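Local coordinates for protein transglutaminase-like enzymes, putative cysteine protease (Cytophaga hutchinsonii, PDB 3ISR) that is probably a cysteine hydrolase of the transglutaminase-like superfamily, acting on amide bonds of substrates that remain to be identified, at residues S64-R68 with K242-G246; I197-T203 with H215-Y221; G224-I228 with G289-Q293; R233-G239 with F277-Y282. One frame throughout, in Å; residues are numbered along the deposited sequence.

Contact 1. Residues S64-R68 with K242-G246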
loop_
_atom_site.group_PDB
_atom_site.type_symbol
_atom_site.label_atom_id
_atom_site.label_comp_id
_atom_site.label_asym_id
_atom_site.label_seq_id
_atom_site.Cartn_x
_atom_site.Cartn_y
_atom_site.Cartn_z
ATOM N N SER B 64 -27.691 15.387 2.529
ATOM C CA SER B 64 -27.247 15.990 1.256
ATOM C C SER B 64 -28.271 15.824 0.129
ATOM O O SER B 64 -28.390 16.685 -0.750
ATOM C CB SER B 64 -25.889 15.403 0.827
ATOM O OG SER B 64 -25.991 14.005 0.506
ATOM N N GLY B 65 -28.993 14.707 0.152
ATOM C CA GLY B 65 -30.083 14.461 -0.782
ATOM C C GLY B 65 -29.707 14.147 -2.220
ATOM O O GLY B 65 -30.541 14.317 -3.117
ATOM N N THR B 66 -28.484 13.671 -2.467
ATOM C CA THR B 66 -28.071 13.421 -3.851
ATOM C C THR B 66 -28.109 11.927 -4.227
ATOM O O THR B 66 -27.381 11.478 -5.117
ATOM C CB THR B 66 -26.679 14.014 -4.155
ATOM O OG1 THR B 66 -25.711 13.412 -3.283
ATOM C CG2 THR B 66 -26.670 15.557 -3.970
ATOM N N SER B 67 -28.936 11.165 -3.518
ATOM C CA SER B 67 -29.194 9.755 -3.861
ATOM C C SER B 67 -30.432 9.307 -3.130
ATOM O O SER B 67 -30.747 9.835 -2.057
ATOM C CB SER B 67 -28.033 8.860 -3.442
ATOM O OG SER B 67 -27.641 9.167 -2.126
ATOM N N ARG B 68 -31.118 8.327 -3.711
ATOM C CA ARG B 68 -32.300 7.736 -3.120
ATOM C C ARG B 68 -31.928 6.323 -2.770
ATOM O O ARG B 68 -31.736 5.489 -3.660
ATOM C CB ARG B 68 -33.455 7.712 -4.129
ATOM C CG ARG B 68 -33.905 9.100 -4.543
ATOM C CD ARG B 68 -34.889 9.044 -5.703
ATOM N NE ARG B 68 -36.129 8.375 -5.323
ATOM C CZ ARG B 68 -37.037 7.899 -6.180
ATOM N NH1 ARG B 68 -36.867 8.007 -7.493
ATOM N NH2 ARG B 68 -38.140 7.318 -5.712
ATOM N N LYS B 242 -29.254 10.097 -14.250
ATOM C CA LYS B 242 -28.550 10.159 -12.975
ATOM C C LYS B 242 -29.208 9.337 -11.889
ATOM O O LYS B 242 -30.407 9.454 -11.639
ATOM C CB LYS B 242 -28.440 11.606 -12.476
ATOM C CG LYS B 242 -27.636 11.724 -11.164
ATOM C CD LYS B 242 -27.713 13.142 -10.580
ATOM C CE LYS B 242 -26.876 14.127 -11.384
ATOM N NZ LYS B 242 -26.899 15.534 -10.844
ATOM N N ILE B 243 -28.394 8.548 -11.212
ATOM C CA ILE B 243 -28.820 7.857 -10.013
ATOM C C ILE B 243 -28.316 8.606 -8.799
ATOM O O ILE B 243 -29.115 9.015 -7.950
ATOM C CB ILE B 243 -28.311 6.405 -9.997
ATOM C CG1 ILE B 243 -29.060 5.607 -11.054
ATOM C CG2 ILE B 243 -28.482 5.764 -8.601
ATOM C CD1 ILE B 243 -28.325 4.325 -11.452
ATOM N N ALA B 244 -26.993 8.771 -8.692
ATOM C CA ALA B 244 -26.441 9.514 -7.569
ATOM C C ALA B 244 -25.200 10.308 -7.917
ATOM O O ALA B 244 -24.540 10.058 -8.933
ATOM C CB ALA B 244 -26.124 8.559 -6.403
ATOM N N THR B 245 -24.898 11.264 -7.045
ATOM C CA THR B 245 -23.562 11.847 -6.949
ATOM C C THR B 245 -23.085 11.774 -5.491
ATOM O O THR B 245 -23.889 11.719 -4.553
ATOM C CB THR B 245 -23.528 13.313 -7.484
ATOM O OG1 THR B 245 -24.425 14.141 -6.724
ATOM C CG2 THR B 245 -23.964 13.353 -8.947
ATOM N N GLY B 246 -21.776 11.793 -5.286
ATOM C CA GLY B 246 -21.236 11.894 -3.936
ATOM C C GLY B 246 -19.726 12.017 -4.055
ATOM O O GLY B 246 -19.197 12.199 -5.142
HETATM O O HOH W 1 -24.697 10.166 -2.348
HETATM O O HOH W 2 -30.827 7.834 -6.491
#
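T66 and T245 are joined by two direct hydrogen bonds, one from the backbone and one from a side chain. T245 N donates to T66 O at 3.2 Å, lying in the carbonyl plane of T66 with an N-H...O angle of 157°. In return T66 OG1 donates to T245 O at 2.8 Å, from 39° above the T245 carbonyl plane. A chi1 of 60° tucks OG1 of T66 between its own N and carbonyl carbon, the position from which it reaches T245. A water adds a third link: it accepts from S67 OG and donates to T245 O, which thereby has two donors.

Nonpolar and weak contacts close the rest. The CB atoms of S67 and A244 meet at 3.5 Å, T66 CB lies 3.4 Å from T245 OG1, and A244 CA makes a C-H...O contact of 3.3 Å to T66 O.

Opposite T203 of strand 199-206, edge strand 240-246 has two residues, I243 and A244, in place of one, a classic beta bulge. The loop joining strands 58-60 and 69-74, from the N-terminal family region, runs beside residues 243-245 at the edge of this four-stranded transglutaminase-like sheet, with R68 salt-bridged to E47 and E59.

Contact 2. Residues I197-T203 with H215-Y221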
loop_
_atom_site.group_PDB
_atom_site.type_symbol
_atom_site.label_atom_id
_atom_site.label_comp_id
_atom_site.label_asym_id
_atom_site.label_seq_id
_atom_site.Cartn_x
_atom_site.Cartn_y
_atom_site.Cartn_z
ATOM N N ILE B 197 -9.242 21.238 -8.002
ATOM C CA ILE B 197 -10.468 21.389 -8.790
ATOM C C ILE B 197 -11.522 20.503 -8.115
ATOM O O ILE B 197 -11.296 19.302 -7.965
ATOM C CB ILE B 197 -10.232 20.929 -10.257
ATOM C CG1 ILE B 197 -9.136 21.768 -10.908
ATOM C CG2 ILE B 197 -11.532 21.009 -11.112
ATOM C CD1 ILE B 197 -8.554 21.124 -12.181
ATOM N N PRO B 198 -12.664 21.077 -7.686
ATOM C CA PRO B 198 -13.624 20.210 -7.015
ATOM C C PRO B 198 -14.164 19.153 -7.969
ATOM O O PRO B 198 -14.400 19.440 -9.139
ATOM C CB PRO B 198 -14.741 21.165 -6.556
ATOM C CG PRO B 198 -14.140 22.563 -6.654
ATOM C CD PRO B 198 -13.114 22.478 -7.758
ATOM N N ALA B 199 -14.327 17.924 -7.486
ATOM C CA ALA B 199 -14.836 16.855 -8.365
ATOM C C ALA B 199 -15.662 15.882 -7.565
ATOM O O ALA B 199 -15.408 15.695 -6.377
ATOM C CB ALA B 199 -13.693 16.136 -9.049
ATOM N N ARG B 200 -16.657 15.264 -8.206
ATOM C CA ARG B 200 -17.503 14.335 -7.493
ATOM C C ARG B 200 -17.834 13.119 -8.374
ATOM O O ARG B 200 -17.704 13.162 -9.597
ATOM C CB ARG B 200 -18.788 15.025 -7.008
ATOM C CG ARG B 200 -19.721 15.486 -8.174
ATOM C CD ARG B 200 -20.922 16.280 -7.658
ATOM N NE ARG B 200 -21.905 16.457 -8.726
ATOM C CZ ARG B 200 -22.979 17.233 -8.646
ATOM N NH1 ARG B 200 -23.240 17.931 -7.541
ATOM N NH2 ARG B 200 -23.810 17.307 -9.681
ATOM N N TYR B 201 -18.273 12.064 -7.719
ATOM C CA TYR B 201 -18.602 10.804 -8.358
ATOM C C TYR B 201 -20.050 10.834 -8.866
ATOM O O TYR B 201 -20.941 11.341 -8.182
ATOM C CB TYR B 201 -18.429 9.744 -7.280
ATOM C CG TYR B 201 -18.528 8.301 -7.694
ATOM C CD1 TYR B 201 -17.477 7.683 -8.362
ATOM C CD2 TYR B 201 -19.634 7.532 -7.320
ATOM C CE1 TYR B 201 -17.533 6.328 -8.691
ATOM C CE2 TYR B 201 -19.711 6.176 -7.656
ATOM C CZ TYR B 201 -18.645 5.595 -8.346
ATOM O OH TYR B 201 -18.667 4.266 -8.683
ATOM N N PHE B 202 -20.271 10.277 -10.059
ATOM C CA PHE B 202 -21.593 10.263 -10.705
ATOM C C PHE B 202 -21.915 8.814 -11.092
ATOM O O PHE B 202 -21.105 8.151 -11.730
ATOM C CB PHE B 202 -21.536 11.173 -11.950
ATOM C CG PHE B 202 -22.817 11.184 -12.802
ATOM C CD1 PHE B 202 -23.633 12.303 -12.830
ATOM C CD2 PHE B 202 -23.161 10.094 -13.586
ATOM C CE1 PHE B 202 -24.806 12.332 -13.626
ATOM C CE2 PHE B 202 -24.329 10.109 -14.389
ATOM C CZ PHE B 202 -25.141 11.243 -14.399
ATOM N N THR B 203 -23.082 8.322 -10.691
ATOM C CA THR B 203 -23.555 7.010 -11.169
ATOM C C THR B 203 -24.838 7.186 -11.954
ATOM O O THR B 203 -25.628 8.071 -11.649
ATOM C CB THR B 203 -23.791 6.013 -10.038
ATOM O OG1 THR B 203 -24.753 6.544 -9.103
ATOM C CG2 THR B 203 -22.478 5.758 -9.297
ATOM N N HIS B 215 -23.472 2.615 -14.715
ATOM C CA HIS B 215 -22.295 3.284 -15.202
ATOM C C HIS B 215 -21.826 4.268 -14.157
ATOM O O HIS B 215 -22.634 4.773 -13.385
ATOM C CB HIS B 215 -22.588 4.005 -16.518
ATOM C CG HIS B 215 -21.354 4.410 -17.257
ATOM N ND1 HIS B 215 -20.386 3.504 -17.626
ATOM C CD2 HIS B 215 -20.927 5.616 -17.687
ATOM C CE1 HIS B 215 -19.415 4.134 -18.261
ATOM N NE2 HIS B 215 -19.718 5.419 -18.309
ATOM N N ALA B 216 -20.527 4.514 -14.121
ATOM C CA ALA B 216 -19.958 5.511 -13.212
ATOM C C ALA B 216 -19.010 6.433 -13.961
ATOM O O ALA B 216 -18.216 5.970 -14.770
ATOM C CB ALA B 216 -19.217 4.808 -12.036
ATOM N N CYS B 217 -19.098 7.736 -13.689
ATOM C CA CYS B 217 -18.125 8.680 -14.184
ATOM C C CYS B 217 -17.971 9.814 -13.177
ATOM O O CYS B 217 -18.190 9.619 -11.976
ATOM C CB CYS B 217 -18.465 9.160 -15.589
ATOM S SG CYS B 217 -20.132 9.765 -15.755
ATOM N N PHE B 218 -17.541 10.981 -13.629
ATOM C CA PHE B 218 -17.317 12.049 -12.665
ATOM C C PHE B 218 -17.688 13.418 -13.211
ATOM O O PHE B 218 -17.855 13.585 -14.431
ATOM C CB PHE B 218 -15.873 12.009 -12.124
ATOM C CG PHE B 218 -14.816 12.507 -13.086
ATOM C CD1 PHE B 218 -14.326 13.810 -12.991
ATOM C CD2 PHE B 218 -14.261 11.659 -14.036
ATOM C CE1 PHE B 218 -13.330 14.262 -13.884
ATOM C CE2 PHE B 218 -13.295 12.092 -14.911
ATOM C CZ PHE B 218 -12.809 13.380 -14.832
ATOM N N GLU B 219 -17.830 14.386 -12.306
ATOM C CA GLU B 219 -18.129 15.755 -12.687
ATOM C C GLU B 219 -17.145 16.653 -11.981
ATOM O O GLU B 219 -16.757 16.370 -10.857
ATOM C CB GLU B 219 -19.560 16.131 -12.296
ATOM C CG GLU B 219 -20.648 15.313 -13.042
ATOM C CD GLU B 219 -22.045 15.584 -12.497
ATOM O OE1 GLU B 219 -22.218 15.539 -11.261
ATOM O OE2 GLU B 219 -22.980 15.839 -13.295
ATOM N N ALA B 220 -16.672 17.673 -12.682
ATOM C CA ALA B 220 -15.769 18.655 -12.097
ATOM C C ALA B 220 -16.490 19.984 -12.045
ATOM O O ALA B 220 -17.251 20.315 -12.959
ATOM C CB ALA B 220 -14.494 18.785 -12.929
ATOM N N TYR B 221 -16.211 20.776 -11.015
ATOM C CA TYR B 221 -16.893 22.055 -10.882
ATOM C C TYR B 221 -16.043 23.117 -11.526
ATOM O O TYR B 221 -14.981 23.477 -11.000
ATOM C CB TYR B 221 -17.142 22.375 -9.415
ATOM C CG TYR B 221 -18.072 23.533 -9.174
ATOM C CD1 TYR B 221 -19.465 23.363 -9.254
ATOM C CD2 TYR B 221 -17.575 24.786 -8.831
ATOM C CE1 TYR B 221 -20.345 24.428 -9.009
ATOM C CE2 TYR B 221 -18.457 25.861 -8.571
ATOM C CZ TYR B 221 -19.829 25.661 -8.657
ATOM O OH TYR B 221 -20.697 26.707 -8.403
#
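R200 and E219 reach each other through complementary torsions: a chi1 of 66° lifts CG of R200 between its N and carbonyl carbon, with the chain then extended to NE, while E219 turns CG to the side of its own backbone N (chi1 -64°). The resulting salt bridge is side-on and lopsided, since both nitrogens converge on one oxygen. R200 NE stands 2.7 Å from E219 OE1, and R200 NH2 is 2.9 Å from the same OE1. That oxygen lies in the guanidinium plane, although the guanidinium and carboxylate planes are 33° apart. The other oxygen, E219 OE2, approaches F202 CD1 obliquely at 3.6 Å. With an alanine in place of R200, the buried E219 carboxylate would probably lose both these donors, and the W226 indole its cation-pi partner.

These residues belong to an antiparallel hairpin, strands 199-206 and 215-222, at the middle of the four-stranded sheet of the transglutaminase-like fold. R200/E219 and F202/C217 are the hydrogen-bonded pairs. H215 is bonded through NE2 to D230, consistent with the His-Asp pair of the family's catalytic triad.

Beside F202, C217 SG sits 4.6 Å from the ring centroid, an oblique sulfur-aromatic contact. On the face bearing A199, Y201 and F218, which helix 181-194 packs against, Y201 OH touches A216 CB at 3.4 Å. At the far end Y221 N donates to P198 O at 2.9 Å. There P198 CB also packs 3.9 Å from Y221 CB.

Contact 3. Residues G224-I228 with G289-Q293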
loop_
_atom_site.group_PDB
_atom_site.type_symbol
_atom_site.label_atom_id
_atom_site.label_comp_id
_atom_site.label_asym_id
_atom_site.label_seq_id
_atom_site.Cartn_x
_atom_site.Cartn_y
_atom_site.Cartn_z
ATOM N N GLY B 224 -18.475 27.529 -12.165
ATOM C CA GLY B 224 -19.784 27.592 -11.522
ATOM C C GLY B 224 -20.760 26.483 -11.905
ATOM O O GLY B 224 -21.906 26.477 -11.459
ATOM N N ASN B 225 -20.293 25.530 -12.704
ATOM C CA ASN B 225 -21.130 24.433 -13.158
ATOM C C ASN B 225 -20.444 23.108 -12.969
ATOM O O ASN B 225 -19.246 23.012 -13.193
ATOM C CB ASN B 225 -21.441 24.593 -14.646
ATOM C CG ASN B 225 -22.215 25.864 -14.938
ATOM O OD1 ASN B 225 -21.731 26.746 -15.640
ATOM N ND2 ASN B 225 -23.415 25.969 -14.386
ATOM N N TRP B 226 -21.215 22.076 -12.626
ATOM C CA TRP B 226 -20.690 20.706 -12.612
ATOM C C TRP B 226 -20.668 20.197 -14.058
ATOM O O TRP B 226 -21.722 20.119 -14.707
ATOM C CB TRP B 226 -21.562 19.802 -11.732
ATOM C CG TRP B 226 -21.413 20.080 -10.299
ATOM C CD1 TRP B 226 -22.283 20.764 -9.496
ATOM C CD2 TRP B 226 -20.297 19.709 -9.466
ATOM N NE1 TRP B 226 -21.780 20.835 -8.208
ATOM C CE2 TRP B 226 -20.567 20.193 -8.167
ATOM C CE3 TRP B 226 -19.106 19.004 -9.697
ATOM C CZ2 TRP B 226 -19.686 19.987 -7.083
ATOM C CZ3 TRP B 226 -18.213 18.807 -8.614
ATOM C CH2 TRP B 226 -18.514 19.302 -7.332
ATOM N N ILE B 227 -19.471 19.919 -14.574
ATOM C CA ILE B 227 -19.307 19.501 -15.948
ATOM C C ILE B 227 -18.976 18.015 -15.911
ATOM O O ILE B 227 -18.059 17.615 -15.199
ATOM C CB ILE B 227 -18.146 20.241 -16.643
ATOM C CG1 ILE B 227 -18.310 21.782 -16.570
ATOM C CG2 ILE B 227 -17.991 19.767 -18.101
ATOM C CD1 ILE B 227 -19.603 22.351 -17.215
ATOM N N ILE B 228 -19.691 17.226 -16.703
ATOM C CA ILE B 228 -19.513 15.780 -16.704
ATOM C C ILE B 228 -18.374 15.294 -17.604
ATOM O O ILE B 228 -18.148 15.833 -18.695
ATOM C CB ILE B 228 -20.845 15.055 -17.044
ATOM C CG1 ILE B 228 -20.744 13.574 -16.621
ATOM C CG2 ILE B 228 -21.219 15.219 -18.517
ATOM C CD1 ILE B 228 -22.052 12.994 -16.114
ATOM N N GLY B 289 -18.596 22.360 -22.350
ATOM C CA GLY B 289 -18.851 21.431 -21.255
ATOM C C GLY B 289 -20.319 21.043 -21.176
ATOM O O GLY B 289 -21.201 21.911 -21.235
ATOM N N LEU B 290 -20.591 19.744 -21.046
ATOM C CA LEU B 290 -21.962 19.298 -20.818
ATOM C C LEU B 290 -22.278 19.278 -19.324
ATOM O O LEU B 290 -21.505 18.762 -18.524
ATOM C CB LEU B 290 -22.200 17.914 -21.429
ATOM C CG LEU B 290 -23.670 17.477 -21.520
ATOM C CD1 LEU B 290 -23.860 16.610 -22.726
ATOM C CD2 LEU B 290 -24.110 16.749 -20.236
ATOM N N SER B 291 -23.442 19.811 -18.960
ATOM C CA SER B 291 -23.853 19.902 -17.557
ATOM C C SER B 291 -25.314 19.527 -17.400
ATOM O O SER B 291 -26.183 20.043 -18.133
ATOM C CB SER B 291 -23.643 21.322 -17.045
ATOM O OG SER B 291 -24.031 21.445 -15.677
ATOM N N PHE B 292 -25.589 18.640 -16.447
ATOM C CA PHE B 292 -26.956 18.259 -16.123
ATOM C C PHE B 292 -27.655 19.237 -15.160
ATOM O O PHE B 292 -27.456 19.203 -13.949
ATOM C CB PHE B 292 -27.014 16.797 -15.659
ATOM C CG PHE B 292 -26.719 15.820 -16.765
ATOM C CD1 PHE B 292 -27.638 15.622 -17.796
ATOM C CD2 PHE B 292 -25.509 15.119 -16.801
ATOM C CE1 PHE B 292 -27.366 14.728 -18.832
ATOM C CE2 PHE B 292 -25.239 14.231 -17.837
ATOM C CZ PHE B 292 -26.165 14.039 -18.852
ATOM N N GLN B 293 -28.471 20.120 -15.748
ATOM C CA GLN B 293 -29.230 21.156 -15.025
ATOM C C GLN B 293 -30.221 21.825 -15.972
ATOM O O GLN B 293 -30.078 21.722 -17.193
ATOM C CB GLN B 293 -28.299 22.213 -14.432
ATOM C CG GLN B 293 -27.237 22.693 -15.405
ATOM C CD GLN B 293 -26.547 23.962 -14.946
ATOM O OE1 GLN B 293 -27.184 25.011 -14.762
ATOM N NE2 GLN B 293 -25.235 23.881 -14.777
HETATM O O HOH W 3 -23.248 17.777 -15.091
#
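I228 lays its CG2 against L290 CD2 at 3.7 Å, the two side chains running side by side and pointing the same way. Its other branch ends in CD1, which meets the F292 ring at the edge, 3.8 Å from CE2. L290 CD2 in turn rests over one face of that ring, so the three side chains close on one another. The backbone adds a bond from I228 N to L290 O at 3.0 Å, with a C=O...N angle of 174°.

The second grip is on W226 O. S291 carries OG opposite its backbone N (chi1 -180°), which directs the hydroxyl across to W226 O at 2.8 Å. The same OG accepts from Q293 NE2 at 2.9 Å, nearly in the amide plane, while Q293 OE1 bonds to K93. A water also donates to W226 O and accepts from F292 N, giving the carbonyl two donors. An alanine at S291 would probably leave W226 O with the water as its remaining donor here and Q293 NE2 without this acceptor.

I227 CG2 lies 3.7 Å from G289 CA, where a CB on G289 would clash.

The short strand axes stand 109° apart, with a single direct backbone hydrogen bond between them. Such a steep junction joins strand 225-229, outermost in the four-stranded sheet of the transglutaminase-like core, to C-terminal strand 288-291, which pairs antiparallel with strand 78-96 in a separate sheet.

Contact 4. Residues R233-G239 with F277-Y282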
loop_
_atom_site.group_PDB
_atom_site.type_symbol
_atom_site.label_atom_id
_atom_site.label_comp_id
_atom_site.label_asym_id
_atom_site.label_seq_id
_atom_site.Cartn_x
_atom_site.Cartn_y
_atom_site.Cartn_z
ATOM N N ARG B 233 -14.795 6.599 -22.125
ATOM C CA ARG B 233 -15.359 6.898 -23.449
ATOM C C ARG B 233 -16.386 5.874 -23.941
ATOM O O ARG B 233 -16.569 5.718 -25.147
ATOM C CB ARG B 233 -14.256 7.053 -24.498
ATOM C CG ARG B 233 -13.376 8.250 -24.270
ATOM C CD ARG B 233 -12.334 8.335 -25.368
ATOM N NE ARG B 233 -11.395 9.419 -25.114
ATOM C CZ ARG B 233 -10.341 9.696 -25.872
ATOM N NH1 ARG B 233 -9.544 10.704 -25.537
ATOM N NH2 ARG B 233 -10.080 8.968 -26.957
ATOM N N LEU B 234 -17.048 5.170 -23.025
ATOM C CA LEU B 234 -17.972 4.119 -23.447
ATOM C C LEU B 234 -19.352 4.608 -23.885
ATOM O O LEU B 234 -20.022 3.916 -24.644
ATOM C CB LEU B 234 -18.140 3.068 -22.353
ATOM C CG LEU B 234 -16.976 2.090 -22.172
ATOM C CD1 LEU B 234 -17.114 1.405 -20.842
ATOM C CD2 LEU B 234 -16.920 1.054 -23.307
ATOM N N VAL B 235 -19.782 5.770 -23.395
ATOM C CA VAL B 235 -21.165 6.197 -23.595
ATOM C C VAL B 235 -21.289 7.640 -24.067
ATOM O O VAL B 235 -20.471 8.480 -23.688
ATOM C CB VAL B 235 -22.016 5.989 -22.314
ATOM C CG1 VAL B 235 -21.834 4.578 -21.765
ATOM C CG2 VAL B 235 -21.662 6.997 -21.226
ATOM N N PRO B 236 -22.317 7.942 -24.884
ATOM C CA PRO B 236 -22.582 9.350 -25.187
ATOM C C PRO B 236 -23.003 10.066 -23.908
ATOM O O PRO B 236 -23.839 9.543 -23.158
ATOM C CB PRO B 236 -23.745 9.282 -26.201
ATOM C CG PRO B 236 -24.442 8.002 -25.887
ATOM C CD PRO B 236 -23.334 7.051 -25.482
ATOM N N LEU B 237 -22.405 11.226 -23.634
ATOM C CA LEU B 237 -22.599 11.872 -22.342
ATOM C C LEU B 237 -24.051 12.290 -22.135
ATOM O O LEU B 237 -24.530 12.313 -21.000
ATOM C CB LEU B 237 -21.668 13.082 -22.172
ATOM C CG LEU B 237 -20.174 12.782 -22.332
ATOM C CD1 LEU B 237 -19.373 14.067 -22.271
ATOM C CD2 LEU B 237 -19.723 11.794 -21.270
ATOM N N ASN B 238 -24.753 12.588 -23.229
ATOM C CA ASN B 238 -26.141 13.011 -23.133
ATOM C C ASN B 238 -27.115 11.850 -23.013
ATOM O O ASN B 238 -28.328 12.070 -22.951
ATOM C CB ASN B 238 -26.540 13.936 -24.307
ATOM C CG ASN B 238 -26.324 13.302 -25.684
ATOM O OD1 ASN B 238 -25.555 12.353 -25.850
ATOM N ND2 ASN B 238 -26.962 13.874 -26.683
ATOM N N GLY B 239 -26.593 10.625 -22.998
ATOM C CA GLY B 239 -27.422 9.436 -22.780
ATOM C C GLY B 239 -27.522 8.960 -21.332
ATOM O O GLY B 239 -28.073 7.893 -21.071
ATOM N N PHE B 277 -32.343 10.933 -31.401
ATOM C CA PHE B 277 -31.255 11.037 -30.423
ATOM C C PHE B 277 -29.912 11.180 -31.131
ATOM O O PHE B 277 -29.490 10.274 -31.857
ATOM C CB PHE B 277 -31.212 9.821 -29.482
ATOM C CG PHE B 277 -30.106 9.903 -28.450
ATOM C CD1 PHE B 277 -30.342 10.491 -27.211
ATOM C CD2 PHE B 277 -28.826 9.415 -28.733
ATOM C CE1 PHE B 277 -29.316 10.587 -26.254
ATOM C CE2 PHE B 277 -27.791 9.514 -27.783
ATOM C CZ PHE B 277 -28.042 10.100 -26.551
ATOM N N THR B 278 -29.240 12.313 -30.925
ATOM C CA THR B 278 -27.913 12.486 -31.512
ATOM C C THR B 278 -26.832 12.558 -30.401
ATOM O O THR B 278 -26.874 13.456 -29.560
ATOM C CB THR B 278 -27.841 13.668 -32.534
ATOM O OG1 THR B 278 -27.197 14.799 -31.950
ATOM C CG2 THR B 278 -29.232 14.071 -33.059
ATOM N N PRO B 279 -25.884 11.595 -30.399
ATOM C CA PRO B 279 -24.900 11.449 -29.312
ATOM C C PRO B 279 -23.967 12.641 -29.189
ATOM O O PRO B 279 -23.504 13.183 -30.198
ATOM C CB PRO B 279 -24.114 10.184 -29.694
ATOM C CG PRO B 279 -24.394 9.964 -31.147
ATOM C CD PRO B 279 -25.746 10.531 -31.415
ATOM N N PHE B 280 -23.706 13.045 -27.949
ATOM C CA PHE B 280 -22.776 14.128 -27.675
ATOM C C PHE B 280 -21.468 13.532 -27.169
ATOM O O PHE B 280 -21.470 12.750 -26.218
ATOM C CB PHE B 280 -23.347 15.077 -26.618
ATOM C CG PHE B 280 -22.451 16.236 -26.309
ATOM C CD1 PHE B 280 -22.671 17.474 -26.898
ATOM C CD2 PHE B 280 -21.375 16.085 -25.434
ATOM C CE1 PHE B 280 -21.833 18.539 -26.619
ATOM C CE2 PHE B 280 -20.535 17.144 -25.148
ATOM C CZ PHE B 280 -20.759 18.374 -25.731
ATOM N N TRP B 281 -20.358 13.909 -27.802
ATOM C CA TRP B 281 -19.029 13.509 -27.329
ATOM C C TRP B 281 -18.148 14.740 -27.282
ATOM O O TRP B 281 -18.326 15.644 -28.095
ATOM C CB TRP B 281 -18.402 12.531 -28.315
ATOM C CG TRP B 281 -19.165 11.254 -28.540
ATOM C CD1 TRP B 281 -20.067 10.997 -29.540
ATOM C CD2 TRP B 281 -19.063 10.046 -27.768
ATOM N NE1 TRP B 281 -20.536 9.707 -29.434
ATOM C CE2 TRP B 281 -19.936 9.099 -28.359
ATOM C CE3 TRP B 281 -18.315 9.670 -26.638
ATOM C CZ2 TRP B 281 -20.090 7.798 -27.853
ATOM C CZ3 TRP B 281 -18.469 8.371 -26.131
ATOM C CH2 TRP B 281 -19.348 7.454 -26.746
ATOM N N TYR B 282 -17.179 14.783 -26.368
ATOM C CA TYR B 282 -16.190 15.862 -26.412
ATOM C C TYR B 282 -15.154 15.607 -27.506
ATOM O O TYR B 282 -14.873 14.463 -27.873
ATOM C CB TYR B 282 -15.434 16.017 -25.079
ATOM C CG TYR B 282 -16.266 16.452 -23.893
ATOM C CD1 TYR B 282 -17.219 17.471 -24.008
ATOM C CD2 TYR B 282 -16.073 15.867 -22.642
ATOM C CE1 TYR B 282 -17.969 17.870 -22.901
ATOM C CE2 TYR B 282 -16.806 16.270 -21.538
ATOM C CZ TYR B 282 -17.763 17.265 -21.676
ATOM O OH TYR B 282 -18.509 17.669 -20.591
#
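A 3-10 turn, residues 237-239, in the loop between strands 225-229 and 240-246 docks on the loop between strands 261-272 and 288-291, and the asparagine within it uses its side-chain amide to bind that loop's backbone at two points. The turn is closed by G239 N bonding to P236 O, and N238 points toward residues 277-282. A chi1 of 57° sets CG of N238 between its own N and carbonyl carbon, which turns the amide toward the backbone of residues 278-280. N238 OD1 accepts from F280 N at 2.9 Å, the donor being 50° above the amide's carbonyl plane. N238 ND2 donates to T278 O, also at 2.9 Å, with the acceptor almost in the amide plane; Y92 OH is a further partner of ND2. A backbone bond from L237 N to F280 O, 3.1 Å long, is the third between the segments.

Prolines and aromatic rings pack around these bonds. P236 CB meets P279 CB at 3.6 Å, P236 CG lies at the edge of the F277 ring, and P236 CA sits over the six-membered ring of W281. This CH-pi contact has a CA-to-centroid distance of 4.0 Å and lies 12° off the normal. W281 CZ3 also fits closely against V235 O, at 3.2 Å.

R233 forms a salt bridge with D151 of helix 142-156. Y282, whose hydroxyl is bonded to I228 O and L290 N, presents its ring face to L237: CD1 of L237 lies 3.7 Å from the ring centroid and is offset toward the rim, nearest Y282 CE2 at 3.5 Å.

Contact 2 and one strand each of contacts 1 and 3 lie in one antiparallel sheet. Strand 240-246 of contact 1 joins the hairpin of contact 2 through Y201 N and G246 O, 2.7 Å apart, with the contact centres about 12 Å apart. On the hairpin's other side, I227 N of contact 3 lies 2.8 Å from A220 O. Contact 4, nested within the chain loop that contact 3 closes, meets it where F292 CZ lies 3.2 Å from L237 O. The probable active site, inferred from the H215-D230 pair, adjoins contacts 2 and 4: V235 CG2 packs 3.8 Å from H215 NE2, and V235 and L237 touch D230. Contact 1 lies about 21 Å from contact 4, centre to centre.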